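Local coordinates for protein ZYRO0G01672p (Zygosaccharomyces rouxii, PDB 4U8T) that binds RNA carrying N6-methyladenosine through its YTH domain, the part described here, and probably acts as a reader of methylated mRNA, at residues I15-I20 and R115-R120; Y72-V77 and C84-M89; E88-L93 and A111-W116. All coordinates share one frame; numbering follows the deposited sequence.

Contact 1 of 3, residues I15-I20 and R115-R120; sequences IIPPWI and RWIVVR
Ile-15 and Val-119 pair through their backbones. Ile-15 N donates to Val-119 O at 3.0 Å, in the plane of that carbonyl and on a lone pair, and Val-119 N returns a nearly straight bond (167°) to Ile-15 O at 2.8 Å. Ile-15 O also receives a CA-H...O contact from Val-118. Beside this bridge the two side chains cross at a slant, CB to CB at 4.0 Å, with Ile-15 CD1 reaching for CG2 of Val-119. Two residues on, Pro-17 crosses Ile-117 at about a right angle: CD lies 3.3 Å from Ile-117 O, and CG rests on Ile-117 CG2. Ile-20 comes back to the same strand. Its CD1 is carried to the tip of an extended arm (chi2 176°) and meets Val-118 CG2 at 3.9 Å, the same methyl that Pro-17 CD touches at 4.0 Å, so Pro-17 and Ile-20 share one valine branch. This is a single antiparallel, hydrogen-bonded bridge, by which the loop before strand 27-33 lies along strand 111-123 of the YTH domain's mixed sheet. The strand is not regular here: Ile-117 and Val-118 both face Val-86 of strand 82-94, a classic beta bulge. At the far end, Ile-16 CD1 leans obliquely on Arg-120, 3.8 Å from CD. The arginine chain is extended from CG to NE, and its NH2 also makes weak hydrogen bonds to Phe-161 O and Tyr-163 O. Further out, Phe-43 of helix 36-45 and Leu-172 touch both Ile-15 and Val-119, while Phe-171 adds to the cover of Val-119 and Lys-162 packs on Ile-20.

Contact 2 of 3, residues Y72-V77 and C84-M89; sequences YLLFSV and CGVAEM
Tyr-72 to Leu-74 pair antiparallel with Val-86 to Glu-88, the segment axes approaching to 4.5 Å with their directions 152° apart. Leu-73 and Ala-87 exchange two backbone hydrogen bonds, Leu-73 N to Ala-87 O at 2.7 Å and Ala-87 N to Leu-73 O at 2.9 Å. Further along, Phe-75 N bonds Gly-85 O, while Phe-75 O is taken by Cys-84 N at 2.8 Å. On the sheet face of Tyr-72, Leu-74, Val-86 and Glu-88, Leu-74 and Val-86 lie side by side, CD2 of the leucine 3.9 Å from CG1 of the valine. That same CG1 reaches the edge of the Tyr-72 ring near its plane, at CD2. Tyr-72 and Glu-88 point the same way, CE2 beside CG, with ring and carboxylate turned 82° apart; the carboxylate continues to a salt bridge between OE2 and Lys-70. On the other face Phe-75 CE1 meets Ala-87 CB at 3.9 Å, and Leu-73 CD1 slants against CG of Met-89, modelled as selenomethionine. Cys-84 turns SG between its backbone N and carbonyl carbon (chi1 63°), which lays the sulfur 4.1 Å from Phe-75 CB. Trp-48 meets the Phe-75 ring edge-to-face, and Ser-76 OG is hydrogen-bonded to Lys-32. Almost every residue is buried. Strands 71-77 and 82-94 form a beta hairpin at the centre of the YTH domain's mixed sheet.

Contact 3 of 3, residues E88-L93 and A111-W116; sequences EMSSNL and AFKVRW
Antiparallel strand pairing joins Glu-88 to Ser-90 with Lys-113 to Arg-115, where strand 82-94 lies beside strand 111-123. Glu-88 and Arg-115 exchange two backbone bonds, each 2.9 Å (Glu-88 N to Arg-115 O, Arg-115 N to Glu-88 O). Ser-90 N reaches Lys-113 O from above its carbonyl plane. The chain then turns a corner at Ser-91, where OG stands in for the backbone: it accepts Lys-113 N at 2.8 Å, almost straight (171°), and donates to Asn-92 O. Next to this corner is a Met-aromatic contact. Selenomethionine Met-89, bent at chi3 (75°), places CE over the centre of one face of the Phe-112 ring, 3.6 Å above it. Leu-93 CD1 comes to the ring's edge in plane, 3.6 Å from CD2. Replacing Phe-112 by an alanine would probably leave the Met-89 methyl and Leu-93 CD1 facing a gap and set the selenomethionine arm free to turn. Leu-58 of helix 52-63 and Leu-73 also touch this ring. Arg-115 lays CD against Ser-90 CB. Its NH1 stands 4.0 Å from Glu-88 OE1, opposite charges but no salt bridge, the oxygen well out of the guanidinium plane; the carboxylate's salt bridge goes to Lys-70 instead.

All three contacts reach one mixed sheet, in which strand 82-94 lies between 71-77 and 111-123. Contacts 2 and 3 share Glu-88 and Met-89, their centres about 11 Å apart; contacts 1 and 3 share Arg-115 and Trp-116, with centres about 16 Å apart. Contact 2 is nested in the loop that contact 1 closes, and the two are joined by the probable hydrogen bond from Val-86 N to Val-118 O, 3.0 Å. Trp-116 CH2 packs 3.6 Å from Phe-75 CD1, and Ile-117 CD1 lies 3.5 Å from Glu-88 OE2. By nearest atoms, contact 2 comes to about 4 Å from the RNA, contact 3 about 7 Å and contact 1 about 10 Å.

Contact 1 of 3, residues I15-I20 and R115-R120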
loop_
_atom_site.group_PDB
_atom_site.type_symbol
_atom_site.label_atom_id
_atom_site.label_comp_id
_atom_site.label_asym_id
_atom_site.label_seq_id
_atom_site.Cartn_x
_atom_site.Cartn_y
_atom_site.Cartn_z
ATOM N N ILE A 15 5.522 -3.781 -13.262
ATOM C CA ILE A 15 6.226 -2.528 -13.173
ATOM C C ILE A 15 7.147 -2.616 -11.980
ATOM O O ILE A 15 6.691 -2.564 -10.854
ATOM C CB ILE A 15 5.258 -1.351 -13.018
ATOM C CG1 ILE A 15 4.379 -1.222 -14.255
ATOM C CG2 ILE A 15 6.001 -0.086 -12.819
ATOM C CD1 ILE A 15 3.293 -0.262 -14.106
ATOM N N ILE A 16 8.441 -2.736 -12.248
ATOM C CA ILE A 16 9.479 -2.807 -11.239
ATOM C C ILE A 16 10.565 -1.789 -11.549
ATOM O O ILE A 16 11.346 -2.002 -12.445
ATOM C CB ILE A 16 10.149 -4.163 -11.180
ATOM C CG1 ILE A 16 9.146 -5.287 -11.059
ATOM C CG2 ILE A 16 11.114 -4.215 -10.028
ATOM C CD1 ILE A 16 9.804 -6.629 -10.971
ATOM N N PRO A 17 10.616 -0.683 -10.808
ATOM C CA PRO A 17 11.596 0.379 -11.043
ATOM C C PRO A 17 13.002 -0.066 -10.684
ATOM O O PRO A 17 13.127 -0.847 -9.755
ATOM C CB PRO A 17 11.135 1.485 -10.100
ATOM C CG PRO A 17 10.519 0.755 -8.999
ATOM C CD PRO A 17 9.829 -0.429 -9.596
ATOM N N PRO A 18 14.040 0.465 -11.351
ATOM C CA PRO A 18 15.421 0.138 -10.988
ATOM C C PRO A 18 15.778 0.487 -9.546
ATOM O O PRO A 18 16.518 -0.244 -8.910
ATOM C CB PRO A 18 16.237 0.957 -11.984
ATOM C CG PRO A 18 15.403 0.995 -13.155
ATOM C CD PRO A 18 13.991 1.122 -12.664
ATOM N N TRP A 19 15.306 1.608 -9.040
ATOM C CA TRP A 19 15.608 1.936 -7.661
ATOM C C TRP A 19 14.375 2.503 -6.978
ATOM O O TRP A 19 13.501 3.046 -7.627
ATOM C CB TRP A 19 16.772 2.923 -7.601
ATOM C CG TRP A 19 16.605 3.992 -8.586
ATOM C CD1 TRP A 19 16.990 3.963 -9.885
ATOM C CD2 TRP A 19 16.013 5.286 -8.366
ATOM N NE1 TRP A 19 16.653 5.148 -10.505
ATOM C CE2 TRP A 19 16.060 5.979 -9.589
ATOM C CE3 TRP A 19 15.449 5.920 -7.259
ATOM C CZ2 TRP A 19 15.569 7.275 -9.732
ATOM C CZ3 TRP A 19 14.955 7.199 -7.409
ATOM C CH2 TRP A 19 15.017 7.862 -8.631
ATOM N N ILE A 20 14.331 2.391 -5.659
ATOM C CA ILE A 20 13.348 3.098 -4.855
ATOM C C ILE A 20 14.063 3.905 -3.813
ATOM O O ILE A 20 14.663 3.351 -2.916
ATOM C CB ILE A 20 12.370 2.161 -4.146
ATOM C CG1 ILE A 20 11.644 1.291 -5.158
ATOM C CG2 ILE A 20 11.352 2.965 -3.391
ATOM C CD1 ILE A 20 10.727 0.282 -4.534
ATOM N N ARG A 115 0.400 7.587 -5.947
ATOM C CA ARG A 115 1.286 7.403 -7.077
ATOM C C ARG A 115 1.879 5.994 -7.062
ATOM O O ARG A 115 2.562 5.617 -6.128
ATOM C CB ARG A 115 2.309 8.534 -7.076
ATOM C CG ARG A 115 1.799 9.678 -7.939
ATOM C CD ARG A 115 2.348 11.063 -7.636
ATOM N NE ARG A 115 3.773 11.094 -7.337
ATOM C CZ ARG A 115 4.389 12.146 -6.807
ATOM N NH1 ARG A 115 5.690 12.086 -6.540
ATOM N NH2 ARG A 115 3.709 13.266 -6.572
ATOM N N TRP A 116 1.516 5.165 -8.029
ATOM C CA TRP A 116 2.031 3.796 -8.059
ATOM C C TRP A 116 3.502 3.675 -8.498
ATOM O O TRP A 116 3.951 4.322 -9.421
ATOM C CB TRP A 116 1.099 2.931 -8.921
ATOM C CG TRP A 116 -0.121 2.525 -8.157
ATOM C CD1 TRP A 116 -1.225 3.278 -7.930
ATOM C CD2 TRP A 116 -0.346 1.282 -7.498
ATOM N NE1 TRP A 116 -2.121 2.590 -7.181
ATOM C CE2 TRP A 116 -1.603 1.359 -6.893
ATOM C CE3 TRP A 116 0.391 0.111 -7.361
ATOM C CZ2 TRP A 116 -2.135 0.313 -6.161
ATOM C CZ3 TRP A 116 -0.148 -0.927 -6.637
ATOM C CH2 TRP A 116 -1.390 -0.818 -6.047
ATOM N N ILE A 117 4.238 2.844 -7.768
ATOM C CA ILE A 117 5.680 2.644 -7.920
ATOM C C ILE A 117 6.054 1.247 -8.396
ATOM O O ILE A 117 6.910 1.063 -9.255
ATOM C CB ILE A 117 6.406 2.811 -6.585
ATOM C CG1 ILE A 117 6.374 4.211 -6.061
ATOM C CG2 ILE A 117 7.843 2.406 -6.689
ATOM C CD1 ILE A 117 7.113 4.228 -4.788
ATOM N N VAL A 118 5.446 0.262 -7.754
ATOM C CA VAL A 118 5.718 -1.135 -8.003
ATOM C C VAL A 118 4.416 -1.842 -8.284
ATOM O O VAL A 118 3.454 -1.661 -7.573
ATOM C CB VAL A 118 6.383 -1.814 -6.806
ATOM C CG1 VAL A 118 6.788 -3.207 -7.159
ATOM C CG2 VAL A 118 7.571 -1.037 -6.358
ATOM N N VAL A 119 4.380 -2.628 -9.341
ATOM C CA VAL A 119 3.278 -3.534 -9.555
ATOM C C VAL A 119 3.879 -4.899 -9.758
ATOM O O VAL A 119 4.435 -5.179 -10.800
ATOM C CB VAL A 119 2.413 -3.141 -10.779
ATOM C CG1 VAL A 119 1.359 -4.174 -11.040
ATOM C CG2 VAL A 119 1.764 -1.805 -10.587
ATOM N N ARG A 120 3.772 -5.751 -8.763
ATOM C CA ARG A 120 4.388 -7.058 -8.837
ATOM C C ARG A 120 3.943 -7.936 -7.701
ATOM O O ARG A 120 3.809 -7.476 -6.596
ATOM C CB ARG A 120 5.903 -6.950 -8.810
ATOM C CG ARG A 120 6.523 -8.196 -8.223
ATOM C CD ARG A 120 7.969 -8.141 -7.990
ATOM N NE ARG A 120 8.408 -9.492 -7.745
ATOM C CZ ARG A 120 9.673 -9.873 -7.742
ATOM N NH1 ARG A 120 9.976 -11.138 -7.518
ATOM N NH2 ARG A 120 10.628 -8.995 -7.981
#

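Contact 2 of 3, residues Y72-V77 and C84-M89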
loop_
_atom_site.group_PDB
_atom_site.type_symbol
_atom_site.label_atom_id
_atom_site.label_comp_id
_atom_site.label_asym_id
_atom_site.label_seq_id
_atom_site.Cartn_x
_atom_site.Cartn_y
_atom_site.Cartn_z
ATOM N N TYR A 72 4.356 5.100 2.305
ATOM C CA TYR A 72 4.299 3.975 1.393
ATOM C C TYR A 72 3.159 3.052 1.771
ATOM O O TYR A 72 2.900 2.782 2.926
ATOM C CB TYR A 72 5.615 3.229 1.395
ATOM C CG TYR A 72 6.732 4.032 0.802
ATOM C CD1 TYR A 72 7.451 4.923 1.573
ATOM C CD2 TYR A 72 7.075 3.903 -0.533
ATOM C CE1 TYR A 72 8.457 5.662 1.034
ATOM C CE2 TYR A 72 8.068 4.627 -1.068
ATOM C CZ TYR A 72 8.770 5.511 -0.283
ATOM O OH TYR A 72 9.791 6.254 -0.822
ATOM N N LEU A 73 2.466 2.592 0.750
ATOM C CA LEU A 73 1.359 1.682 0.905
ATOM C C LEU A 73 1.714 0.363 0.246
ATOM O O LEU A 73 2.029 0.316 -0.929
ATOM C CB LEU A 73 0.094 2.282 0.296
ATOM C CG LEU A 73 -0.319 3.689 0.733
ATOM C CD1 LEU A 73 -1.456 4.175 -0.119
ATOM C CD2 LEU A 73 -0.735 3.690 2.198
ATOM N N LEU A 74 1.668 -0.708 1.014
ATOM C CA LEU A 74 1.978 -2.014 0.491
ATOM C C LEU A 74 0.679 -2.775 0.323
ATOM O O LEU A 74 0.044 -3.112 1.292
ATOM C CB LEU A 74 2.960 -2.736 1.422
ATOM C CG LEU A 74 4.155 -1.897 1.957
ATOM C CD1 LEU A 74 5.107 -2.736 2.770
ATOM C CD2 LEU A 74 4.949 -1.168 0.900
ATOM N N PHE A 75 0.255 -2.978 -0.916
ATOM C CA PHE A 75 -1.052 -3.543 -1.215
ATOM C C PHE A 75 -1.107 -5.080 -1.203
ATOM O O PHE A 75 -0.220 -5.764 -1.662
ATOM C CB PHE A 75 -1.533 -3.057 -2.564
ATOM C CG PHE A 75 -2.125 -1.694 -2.556
ATOM C CD1 PHE A 75 -1.332 -0.577 -2.479
ATOM C CD2 PHE A 75 -3.485 -1.523 -2.686
ATOM C CE1 PHE A 75 -1.882 0.659 -2.505
ATOM C CE2 PHE A 75 -4.034 -0.284 -2.691
ATOM C CZ PHE A 75 -3.236 0.810 -2.606
ATOM N N SER A 76 -2.205 -5.605 -0.701
ATOM C CA SER A 76 -2.420 -7.029 -0.626
ATOM C C SER A 76 -3.894 -7.340 -0.701
ATOM O O SER A 76 -4.667 -6.824 0.086
ATOM C CB SER A 76 -1.848 -7.559 0.675
ATOM O OG SER A 76 -2.323 -8.841 0.955
ATOM N N VAL A 77 -4.305 -8.196 -1.621
ATOM C CA VAL A 77 -5.719 -8.540 -1.703
ATOM C C VAL A 77 -6.063 -9.617 -0.665
ATOM O O VAL A 77 -5.281 -10.516 -0.429
ATOM C CB VAL A 77 -6.091 -8.967 -3.125
ATOM C CG1 VAL A 77 -7.498 -9.395 -3.195
ATOM C CG2 VAL A 77 -5.887 -7.808 -4.058
ATOM N N CYS A 84 0.870 -7.304 -3.764
ATOM C CA CYS A 84 0.791 -7.125 -5.188
ATOM C C CYS A 84 1.279 -5.793 -5.674
ATOM O O CYS A 84 1.176 -5.514 -6.820
ATOM C CB CYS A 84 -0.638 -7.345 -5.662
ATOM S SG CYS A 84 -1.919 -6.244 -5.061
ATOM N N GLY A 85 1.809 -4.957 -4.813
ATOM C CA GLY A 85 2.329 -3.693 -5.276
ATOM C C GLY A 85 2.590 -2.656 -4.218
ATOM O O GLY A 85 2.299 -2.876 -3.053
ATOM N N VAL A 86 3.173 -1.536 -4.635
ATOM C CA VAL A 86 3.562 -0.467 -3.734
ATOM C C VAL A 86 3.140 0.862 -4.282
ATOM O O VAL A 86 3.405 1.151 -5.422
ATOM C CB VAL A 86 5.079 -0.453 -3.520
ATOM C CG1 VAL A 86 5.481 0.644 -2.566
ATOM C CG2 VAL A 86 5.525 -1.774 -3.005
ATOM N N ALA A 87 2.530 1.699 -3.456
ATOM C CA ALA A 87 2.167 3.040 -3.869
ATOM C C ALA A 87 2.593 4.071 -2.831
ATOM O O ALA A 87 2.843 3.733 -1.703
ATOM C CB ALA A 87 0.705 3.117 -4.109
ATOM N N GLU A 88 2.717 5.328 -3.233
ATOM C CA GLU A 88 2.873 6.431 -2.289
ATOM C C GLU A 88 1.605 7.226 -2.170
ATOM O O GLU A 88 0.863 7.301 -3.117
ATOM C CB GLU A 88 3.964 7.397 -2.702
ATOM C CG GLU A 88 5.238 6.809 -3.175
ATOM C CD GLU A 88 6.113 7.874 -3.748
ATOM O OE1 GLU A 88 5.584 8.982 -3.975
ATOM O OE2 GLU A 88 7.318 7.617 -3.952
HETATM N N MSE A 89 1.372 7.840 -1.014
HETATM C CA MSE A 89 0.349 8.856 -0.919
HETATM C C MSE A 89 0.885 10.099 -1.609
HETATM O O MSE A 89 2.070 10.378 -1.555
HETATM C CB MSE A 89 -0.024 9.138 0.527
HETATM C CG MSE A 89 -0.790 8.036 1.206
HETATM SE SE MSE A 89 -1.429 8.390 3.015
HETATM C CE MSE A 89 -2.874 9.559 2.642
#

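Contact 3 of 3, residues E88-L93 and A111-W116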
loop_
_atom_site.group_PDB
_atom_site.type_symbol
_atom_site.label_atom_id
_atom_site.label_comp_id
_atom_site.label_asym_id
_atom_site.label_seq_id
_atom_site.Cartn_x
_atom_site.Cartn_y
_atom_site.Cartn_z
ATOM N N GLU A 88 2.717 5.328 -3.233
ATOM C CA GLU A 88 2.873 6.431 -2.289
ATOM C C GLU A 88 1.605 7.226 -2.170
ATOM O O GLU A 88 0.863 7.301 -3.117
ATOM C CB GLU A 88 3.964 7.397 -2.702
ATOM C CG GLU A 88 5.238 6.809 -3.175
ATOM C CD GLU A 88 6.113 7.874 -3.748
ATOM O OE1 GLU A 88 5.584 8.982 -3.975
ATOM O OE2 GLU A 88 7.318 7.617 -3.952
HETATM N N MSE A 89 1.372 7.840 -1.014
HETATM C CA MSE A 89 0.349 8.856 -0.919
HETATM C C MSE A 89 0.885 10.099 -1.609
HETATM O O MSE A 89 2.070 10.378 -1.555
HETATM C CB MSE A 89 -0.024 9.138 0.527
HETATM C CG MSE A 89 -0.790 8.036 1.206
HETATM SE SE MSE A 89 -1.429 8.390 3.015
HETATM C CE MSE A 89 -2.874 9.559 2.642
ATOM N N SER A 90 0.028 10.834 -2.295
ATOM C CA SER A 90 0.482 12.030 -2.970
ATOM C C SER A 90 -0.494 13.144 -2.666
ATOM O O SER A 90 -0.442 14.223 -3.233
ATOM C CB SER A 90 0.633 11.816 -4.472
ATOM O OG SER A 90 -0.554 11.383 -5.052
ATOM N N SER A 91 -1.419 12.854 -1.778
ATOM C CA SER A 91 -2.281 13.875 -1.273
ATOM C C SER A 91 -2.843 13.449 0.062
ATOM O O SER A 91 -2.748 12.298 0.443
ATOM C CB SER A 91 -3.395 14.164 -2.262
ATOM O OG SER A 91 -4.526 13.368 -1.988
ATOM N N ASN A 92 -3.390 14.401 0.795
ATOM C CA ASN A 92 -4.193 14.075 1.942
ATOM C C ASN A 92 -5.565 13.719 1.409
ATOM O O ASN A 92 -5.792 13.754 0.220
ATOM C CB ASN A 92 -4.241 15.233 2.924
ATOM C CG ASN A 92 -4.501 14.791 4.349
ATOM O OD1 ASN A 92 -5.194 13.815 4.593
ATOM N ND2 ASN A 92 -3.961 15.526 5.293
ATOM N N LEU A 93 -6.481 13.372 2.288
ATOM C CA LEU A 93 -7.821 13.009 1.879
ATOM C C LEU A 93 -8.502 14.248 1.263
ATOM O O LEU A 93 -8.268 15.372 1.684
ATOM C CB LEU A 93 -8.565 12.427 3.086
ATOM C CG LEU A 93 -9.696 11.404 3.054
ATOM C CD1 LEU A 93 -9.287 10.151 2.405
ATOM C CD2 LEU A 93 -10.098 11.075 4.459
ATOM N N ALA A 111 -11.386 9.945 -0.731
ATOM C CA ALA A 111 -10.213 9.239 -1.187
ATOM C C ALA A 111 -9.062 10.170 -1.230
ATOM O O ALA A 111 -9.235 11.351 -1.150
ATOM C CB ALA A 111 -10.440 8.640 -2.551
ATOM N N PHE A 112 -7.874 9.632 -1.424
ATOM C CA PHE A 112 -6.704 10.467 -1.571
ATOM C C PHE A 112 -5.907 10.026 -2.777
ATOM O O PHE A 112 -6.050 8.918 -3.226
ATOM C CB PHE A 112 -5.841 10.410 -0.311
ATOM C CG PHE A 112 -5.582 9.022 0.199
ATOM C CD1 PHE A 112 -4.547 8.270 -0.316
ATOM C CD2 PHE A 112 -6.359 8.480 1.204
ATOM C CE1 PHE A 112 -4.303 7.023 0.143
ATOM C CE2 PHE A 112 -6.119 7.224 1.670
ATOM C CZ PHE A 112 -5.087 6.497 1.142
ATOM N N LYS A 113 -5.053 10.896 -3.284
ATOM C CA LYS A 113 -4.254 10.575 -4.449
ATOM C C LYS A 113 -3.121 9.672 -4.086
ATOM O O LYS A 113 -2.509 9.811 -3.036
ATOM C CB LYS A 113 -3.711 11.843 -5.115
ATOM C CG LYS A 113 -4.782 12.666 -5.769
ATOM C CD LYS A 113 -4.258 13.909 -6.405
ATOM C CE LYS A 113 -5.380 14.556 -7.207
ATOM N NZ LYS A 113 -5.016 15.824 -7.898
ATOM N N VAL A 114 -2.836 8.744 -4.983
ATOM C CA VAL A 114 -1.708 7.834 -4.829
ATOM C C VAL A 114 -0.886 7.804 -6.098
ATOM O O VAL A 114 -1.379 8.050 -7.178
ATOM C CB VAL A 114 -2.148 6.377 -4.480
ATOM C CG1 VAL A 114 -2.742 6.300 -3.112
ATOM C CG2 VAL A 114 -3.097 5.836 -5.496
ATOM N N ARG A 115 0.400 7.587 -5.947
ATOM C CA ARG A 115 1.286 7.403 -7.077
ATOM C C ARG A 115 1.879 5.994 -7.062
ATOM O O ARG A 115 2.562 5.617 -6.128
ATOM C CB ARG A 115 2.309 8.534 -7.076
ATOM C CG ARG A 115 1.799 9.678 -7.939
ATOM C CD ARG A 115 2.348 11.063 -7.636
ATOM N NE ARG A 115 3.773 11.094 -7.337
ATOM C CZ ARG A 115 4.389 12.146 -6.807
ATOM N NH1 ARG A 115 5.690 12.086 -6.540
ATOM N NH2 ARG A 115 3.709 13.266 -6.572
ATOM N N TRP A 116 1.516 5.165 -8.029
ATOM C CA TRP A 116 2.031 3.796 -8.059
ATOM C C TRP A 116 3.502 3.675 -8.498
ATOM O O TRP A 116 3.951 4.322 -9.421
ATOM C CB TRP A 116 1.099 2.931 -8.921
ATOM C CG TRP A 116 -0.121 2.525 -8.157
ATOM C CD1 TRP A 116 -1.225 3.278 -7.930
ATOM C CD2 TRP A 116 -0.346 1.282 -7.498
ATOM N NE1 TRP A 116 -2.121 2.590 -7.181
ATOM C CE2 TRP A 116 -1.603 1.359 -6.893
ATOM C CE3 TRP A 116 0.391 0.111 -7.361
ATOM C CZ2 TRP A 116 -2.135 0.313 -6.161
ATOM C CZ3 TRP A 116 -0.148 -0.927 -6.637
ATOM C CH2 TRP A 116 -1.390 -0.818 -6.047
#